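Local coordinates for protein fanconi-associated nuclease 1 homolog (Pseudomonas aeruginosa, PDB 5Y7Q) that is a bacterial homolog of Fanconi-associated nuclease 1, a multidomain protein with a VRR-NUC nuclease-family domain, at residues A[413-418]-A[513-518]; A[418-423]-A[472-477]. All coordinates share one frame; numbering follows the deposited sequence.

Contact 1 of 2, residues A[413-418]-A[513-518]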
# COMPACT_ATOMS: atom_id res chain seq x y z
N SER A 413 16.96 7.00 3.07
CA SER A 413 17.22 6.84 4.49
C SER A 413 17.87 8.09 5.06
O SER A 413 17.39 8.65 6.04
CB SER A 413 18.07 5.61 4.74
OG SER A 413 17.28 4.46 4.55
N LEU A 414 18.97 8.54 4.45
CA LEU A 414 19.63 9.75 4.93
C LEU A 414 18.64 10.90 5.05
O LEU A 414 18.69 11.69 6.01
CB LEU A 414 20.79 10.11 4.00
CG LEU A 414 21.92 9.10 4.01
CD1 LEU A 414 22.88 9.38 2.89
CD2 LEU A 414 22.64 9.15 5.33
N PHE A 415 17.70 11.00 4.10
CA PHE A 415 16.69 12.05 4.18
C PHE A 415 15.78 11.85 5.39
O PHE A 415 15.49 12.79 6.14
CB PHE A 415 15.86 12.08 2.91
CG PHE A 415 14.64 12.92 3.02
CD1 PHE A 415 14.74 14.30 3.08
CD2 PHE A 415 13.39 12.33 3.07
CE1 PHE A 415 13.60 15.09 3.18
CE2 PHE A 415 12.25 13.11 3.17
CZ PHE A 415 12.35 14.50 3.23
N GLY A 416 15.31 10.62 5.59
CA GLY A 416 14.39 10.39 6.67
C GLY A 416 15.03 10.53 8.02
O GLY A 416 14.37 10.91 9.00
N LEU A 417 16.33 10.24 8.11
CA LEU A 417 17.05 10.45 9.35
C LEU A 417 17.22 11.93 9.64
O LEU A 417 16.93 12.40 10.75
CB LEU A 417 18.40 9.74 9.29
CG LEU A 417 18.16 8.25 9.51
CD1 LEU A 417 19.41 7.45 9.15
CD2 LEU A 417 17.69 7.96 10.98
N LEU A 418 17.69 12.70 8.65
CA LEU A 418 17.90 14.12 8.93
C LEU A 418 16.58 14.78 9.28
O LEU A 418 16.46 15.49 10.29
CB LEU A 418 18.57 14.81 7.75
CG LEU A 418 18.98 16.26 7.91
CD1 LEU A 418 19.81 16.49 9.19
CD2 LEU A 418 19.75 16.69 6.67
N GLU A 513 15.92 17.93 -1.79
CA GLU A 513 14.92 18.84 -2.33
C GLU A 513 14.17 18.21 -3.50
O GLU A 513 12.98 18.48 -3.68
CB GLU A 513 15.58 20.16 -2.74
CG GLU A 513 14.74 21.39 -2.44
CD GLU A 513 15.12 22.06 -1.12
OE1 GLU A 513 16.29 22.51 -0.99
OE2 GLU A 513 14.26 22.13 -0.22
N ARG A 514 14.84 17.37 -4.29
CA ARG A 514 14.12 16.72 -5.39
C ARG A 514 13.05 15.76 -4.85
O ARG A 514 11.93 15.72 -5.37
CB ARG A 514 15.08 15.97 -6.31
CG ARG A 514 14.42 15.46 -7.60
CD ARG A 514 15.40 14.75 -8.52
NE ARG A 514 14.82 13.54 -9.11
CZ ARG A 514 14.23 13.49 -10.30
NH1 ARG A 514 14.11 14.59 -11.06
NH2 ARG A 514 13.74 12.33 -10.73
N LEU A 515 13.39 14.99 -3.81
CA LEU A 515 12.42 14.10 -3.20
C LEU A 515 11.23 14.88 -2.63
O LEU A 515 10.07 14.55 -2.92
CB LEU A 515 13.10 13.28 -2.11
CG LEU A 515 12.21 12.26 -1.41
CD1 LEU A 515 11.43 11.43 -2.43
CD2 LEU A 515 13.08 11.39 -0.54
N LEU A 516 11.51 15.92 -1.83
CA LEU A 516 10.43 16.73 -1.26
C LEU A 516 9.51 17.28 -2.34
O LEU A 516 8.29 17.35 -2.13
CB LEU A 516 10.99 17.89 -0.45
CG LEU A 516 11.24 17.62 1.03
CD1 LEU A 516 11.61 18.92 1.73
CD2 LEU A 516 10.04 16.95 1.71
N GLU A 517 10.08 17.71 -3.47
CA GLU A 517 9.27 18.37 -4.50
C GLU A 517 8.09 17.50 -4.92
O GLU A 517 6.94 17.94 -4.90
CB GLU A 517 10.14 18.76 -5.70
CG GLU A 517 10.91 20.07 -5.53
CD GLU A 517 10.08 21.32 -5.88
OE1 GLU A 517 10.18 21.80 -7.03
OE2 GLU A 517 9.32 21.81 -5.01
N ASP A 518 8.36 16.26 -5.34
CA ASP A 518 7.32 15.26 -5.55
C ASP A 518 7.77 13.99 -4.84
O ASP A 518 8.53 13.20 -5.41
CB ASP A 518 7.11 15.02 -7.05
CG ASP A 518 6.02 13.98 -7.36
OD1 ASP A 518 5.51 13.34 -6.42
OD2 ASP A 518 5.69 13.81 -8.56
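F415 sits across from L515 and L516, and its ring lies between helix 409-418 and the leucines of helix 505-517. The CA atoms of F415 and L515 are the nearest across the pair of segments, 8.8 Å apart. From the F415 backbone, CB leads toward helix 505-517, with CG anti to the backbone N (chi1 168°). At CG the ring begins to meet L515, whose CD2 lies 4.2 Å away. Next along the ring, F415 CD2 makes the closest approach to L515 CD2, at 3.7 Å, and CE2 stays beside the same methyl. The far end turns to the other leucine: F415 CZ touches L516 CD2 at 3.7 Å, and CE1 approaches L516 CG at 4.1 Å. The one ring thus meets two consecutive leucines; the F415 side chain crosses that of L515 obliquely and that of L516 at about a right angle. The L516 side chain starts off along the helix flank and only its branched end swings in to the ring. F485 and F512 add edge-to-face ring contacts to F415, while F455 of helix 452-460 touches both F415 and L516. All three contacting side chains are buried and apolar, a hydrophobic helix-helix interface that joins helix 409-418 to a helix of the VRR-NUC region, a family of the PD-(D/E)XK nucleases.

Contact 2 of 2, residues A[418-423]-A[472-477]; sequences LCWEAI and RCRYRD
The guanidinium of R474 has the carboxylate of E421 over one face: OE1 stands 3.3 Å above the plane, shifted toward the rim, and the two planes are inclined by 57°. The W420 indole is also tilted from the guanidinium, by 54°, and meets the aliphatic part of R474 obliquely. These groups join the short helix 420-423 and helix 467-478, the latter in the VRR-NUC region, through a partly buried helix-helix contact. R474 reaches across with its chain bent at chi2 and chi3, which brings its middle methylenes against helix 420-423. There W420 CB packs on R474 CG at 3.7 Å. The indole leaves its backbone toward the second helix, and its polar end is engaged by another partner, NE1 bonding to E222 OE2; its ring also meets that of F424, and the W420 side chain touches K478. E421 is exposed and starts off to one side, but the bend in its chain carries the carboxylate over R474, the two side chains crossing at about a right angle. The attraction is a salt bridge of charge alone, since no N-H of the guanidinium points at the oxygen. E421 OE1 lies 3.3 Å from R474 NE, while E421 OE2 rests beside the R474 methylene at CD.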
# COMPACT_ATOMS: atom_id res chain seq x y z
N LEU A 418 17.69 12.70 8.65
CA LEU A 418 17.90 14.12 8.93
C LEU A 418 16.58 14.78 9.28
O LEU A 418 16.46 15.49 10.29
CB LEU A 418 18.57 14.81 7.75
CG LEU A 418 18.98 16.26 7.91
CD1 LEU A 418 19.81 16.49 9.19
CD2 LEU A 418 19.75 16.69 6.67
N CYS A 419 15.56 14.50 8.48
CA CYS A 419 14.30 15.22 8.52
C CYS A 419 13.27 14.56 9.41
O CYS A 419 12.10 14.96 9.38
CB CYS A 419 13.78 15.41 7.11
SG CYS A 419 14.76 16.64 6.27
N TRP A 420 13.67 13.54 10.17
CA TRP A 420 12.78 12.81 11.06
C TRP A 420 11.89 13.72 11.91
O TRP A 420 10.68 13.49 12.02
CB TRP A 420 13.63 11.94 11.98
CG TRP A 420 12.85 11.02 12.77
CD1 TRP A 420 12.25 11.27 13.97
CD2 TRP A 420 12.60 9.64 12.48
NE1 TRP A 420 11.62 10.14 14.43
CE2 TRP A 420 11.83 9.12 13.53
CE3 TRP A 420 12.95 8.81 11.42
CZ2 TRP A 420 11.39 7.79 13.55
CZ3 TRP A 420 12.51 7.48 11.44
CH2 TRP A 420 11.75 6.99 12.50
N GLU A 421 12.48 14.75 12.52
CA GLU A 421 11.72 15.57 13.45
C GLU A 421 10.67 16.41 12.75
O GLU A 421 9.68 16.80 13.38
CB GLU A 421 12.67 16.46 14.27
CG GLU A 421 12.86 15.97 15.70
CD GLU A 421 14.22 15.33 15.94
OE1 GLU A 421 15.25 15.93 15.54
OE2 GLU A 421 14.26 14.23 16.54
N ALA A 422 10.86 16.70 11.46
CA ALA A 422 9.80 17.35 10.68
C ALA A 422 8.78 16.34 10.15
O ALA A 422 7.59 16.66 10.04
CB ALA A 422 10.40 18.13 9.52
N ILE A 423 9.24 15.15 9.76
CA ILE A 423 8.32 14.19 9.17
C ILE A 423 7.28 13.76 10.18
O ILE A 423 6.10 13.59 9.85
CB ILE A 423 9.15 13.02 8.60
CG1 ILE A 423 9.91 13.49 7.36
CG2 ILE A 423 8.27 11.82 8.25
CD1 ILE A 423 10.95 12.51 6.93
N ARG A 472 23.65 10.49 12.93
CA ARG A 472 24.07 9.36 13.77
C ARG A 472 23.21 9.25 15.03
O ARG A 472 22.86 8.14 15.46
CB ARG A 472 25.54 9.47 14.16
CG ARG A 472 26.55 9.12 13.07
CD ARG A 472 27.98 9.33 13.56
NE ARG A 472 28.84 9.84 12.49
CZ ARG A 472 29.37 11.06 12.46
NH1 ARG A 472 29.15 11.91 13.46
NH2 ARG A 472 30.14 11.43 11.44
N CYS A 473 22.86 10.39 15.63
CA CYS A 473 22.04 10.33 16.83
C CYS A 473 20.61 9.93 16.50
O CYS A 473 20.02 9.10 17.21
CB CYS A 473 22.09 11.65 17.58
SG CYS A 473 23.53 11.67 18.66
N ARG A 474 20.04 10.49 15.43
CA ARG A 474 18.71 10.05 15.02
C ARG A 474 18.72 8.56 14.71
O ARG A 474 17.77 7.85 15.04
CB ARG A 474 18.24 10.86 13.81
CG ARG A 474 16.79 11.38 13.91
CD ARG A 474 16.57 12.40 15.03
NE ARG A 474 17.51 13.52 14.99
CZ ARG A 474 18.32 13.87 15.99
NH1 ARG A 474 18.28 13.20 17.14
NH2 ARG A 474 19.15 14.91 15.86
N TYR A 475 19.81 8.08 14.12
CA TYR A 475 19.95 6.67 13.81
C TYR A 475 19.95 5.82 15.07
O TYR A 475 19.33 4.75 15.10
CB TYR A 475 21.25 6.45 13.02
CG TYR A 475 21.58 5.01 12.61
CD1 TYR A 475 22.31 4.16 13.45
CD2 TYR A 475 21.22 4.55 11.38
CE1 TYR A 475 22.65 2.88 13.06
CE2 TYR A 475 21.53 3.27 10.98
CZ TYR A 475 22.25 2.45 11.81
OH TYR A 475 22.55 1.19 11.35
N ARG A 476 20.66 6.25 16.11
CA ARG A 476 20.69 5.43 17.32
C ARG A 476 19.36 5.51 18.07
O ARG A 476 18.86 4.49 18.55
CB ARG A 476 21.84 5.87 18.21
CG ARG A 476 23.22 5.39 17.78
CD ARG A 476 24.26 6.34 18.35
NE ARG A 476 25.58 5.76 18.52
CZ ARG A 476 26.34 5.32 17.53
NH1 ARG A 476 25.90 5.36 16.27
NH2 ARG A 476 27.54 4.82 17.80
N ASP A 477 18.79 6.71 18.19
CA ASP A 477 17.53 6.92 18.90
C ASP A 477 16.39 6.14 18.24
O ASP A 477 15.66 5.40 18.90
CB ASP A 477 17.23 8.43 18.93
CG ASP A 477 16.40 8.86 20.15
OD1 ASP A 477 15.18 8.56 20.21
OD2 ASP A 477 16.97 9.54 21.03

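Contacts 1 and 2 have first segments that overlap at L418, and helix 420-423 follows helix 409-418 after C419; the loop closed by contact 2 is nested within that of contact 1. Their centres are 12 Å apart. Contact 1 is core, apolar ring against leucine methyls with helix 505-517. Contact 2, with helix 467-478, is partly buried: its aromatic side is covered, whereas its charged side reaches the surface. The two also touch, I423 CD1 lying 4.0 Å from F415 CE2, and L417 O packing on R474 CG. Contact 1 is wholly apolar, whereas contact 2 adds a charge pair at its exposed side to apolar packing.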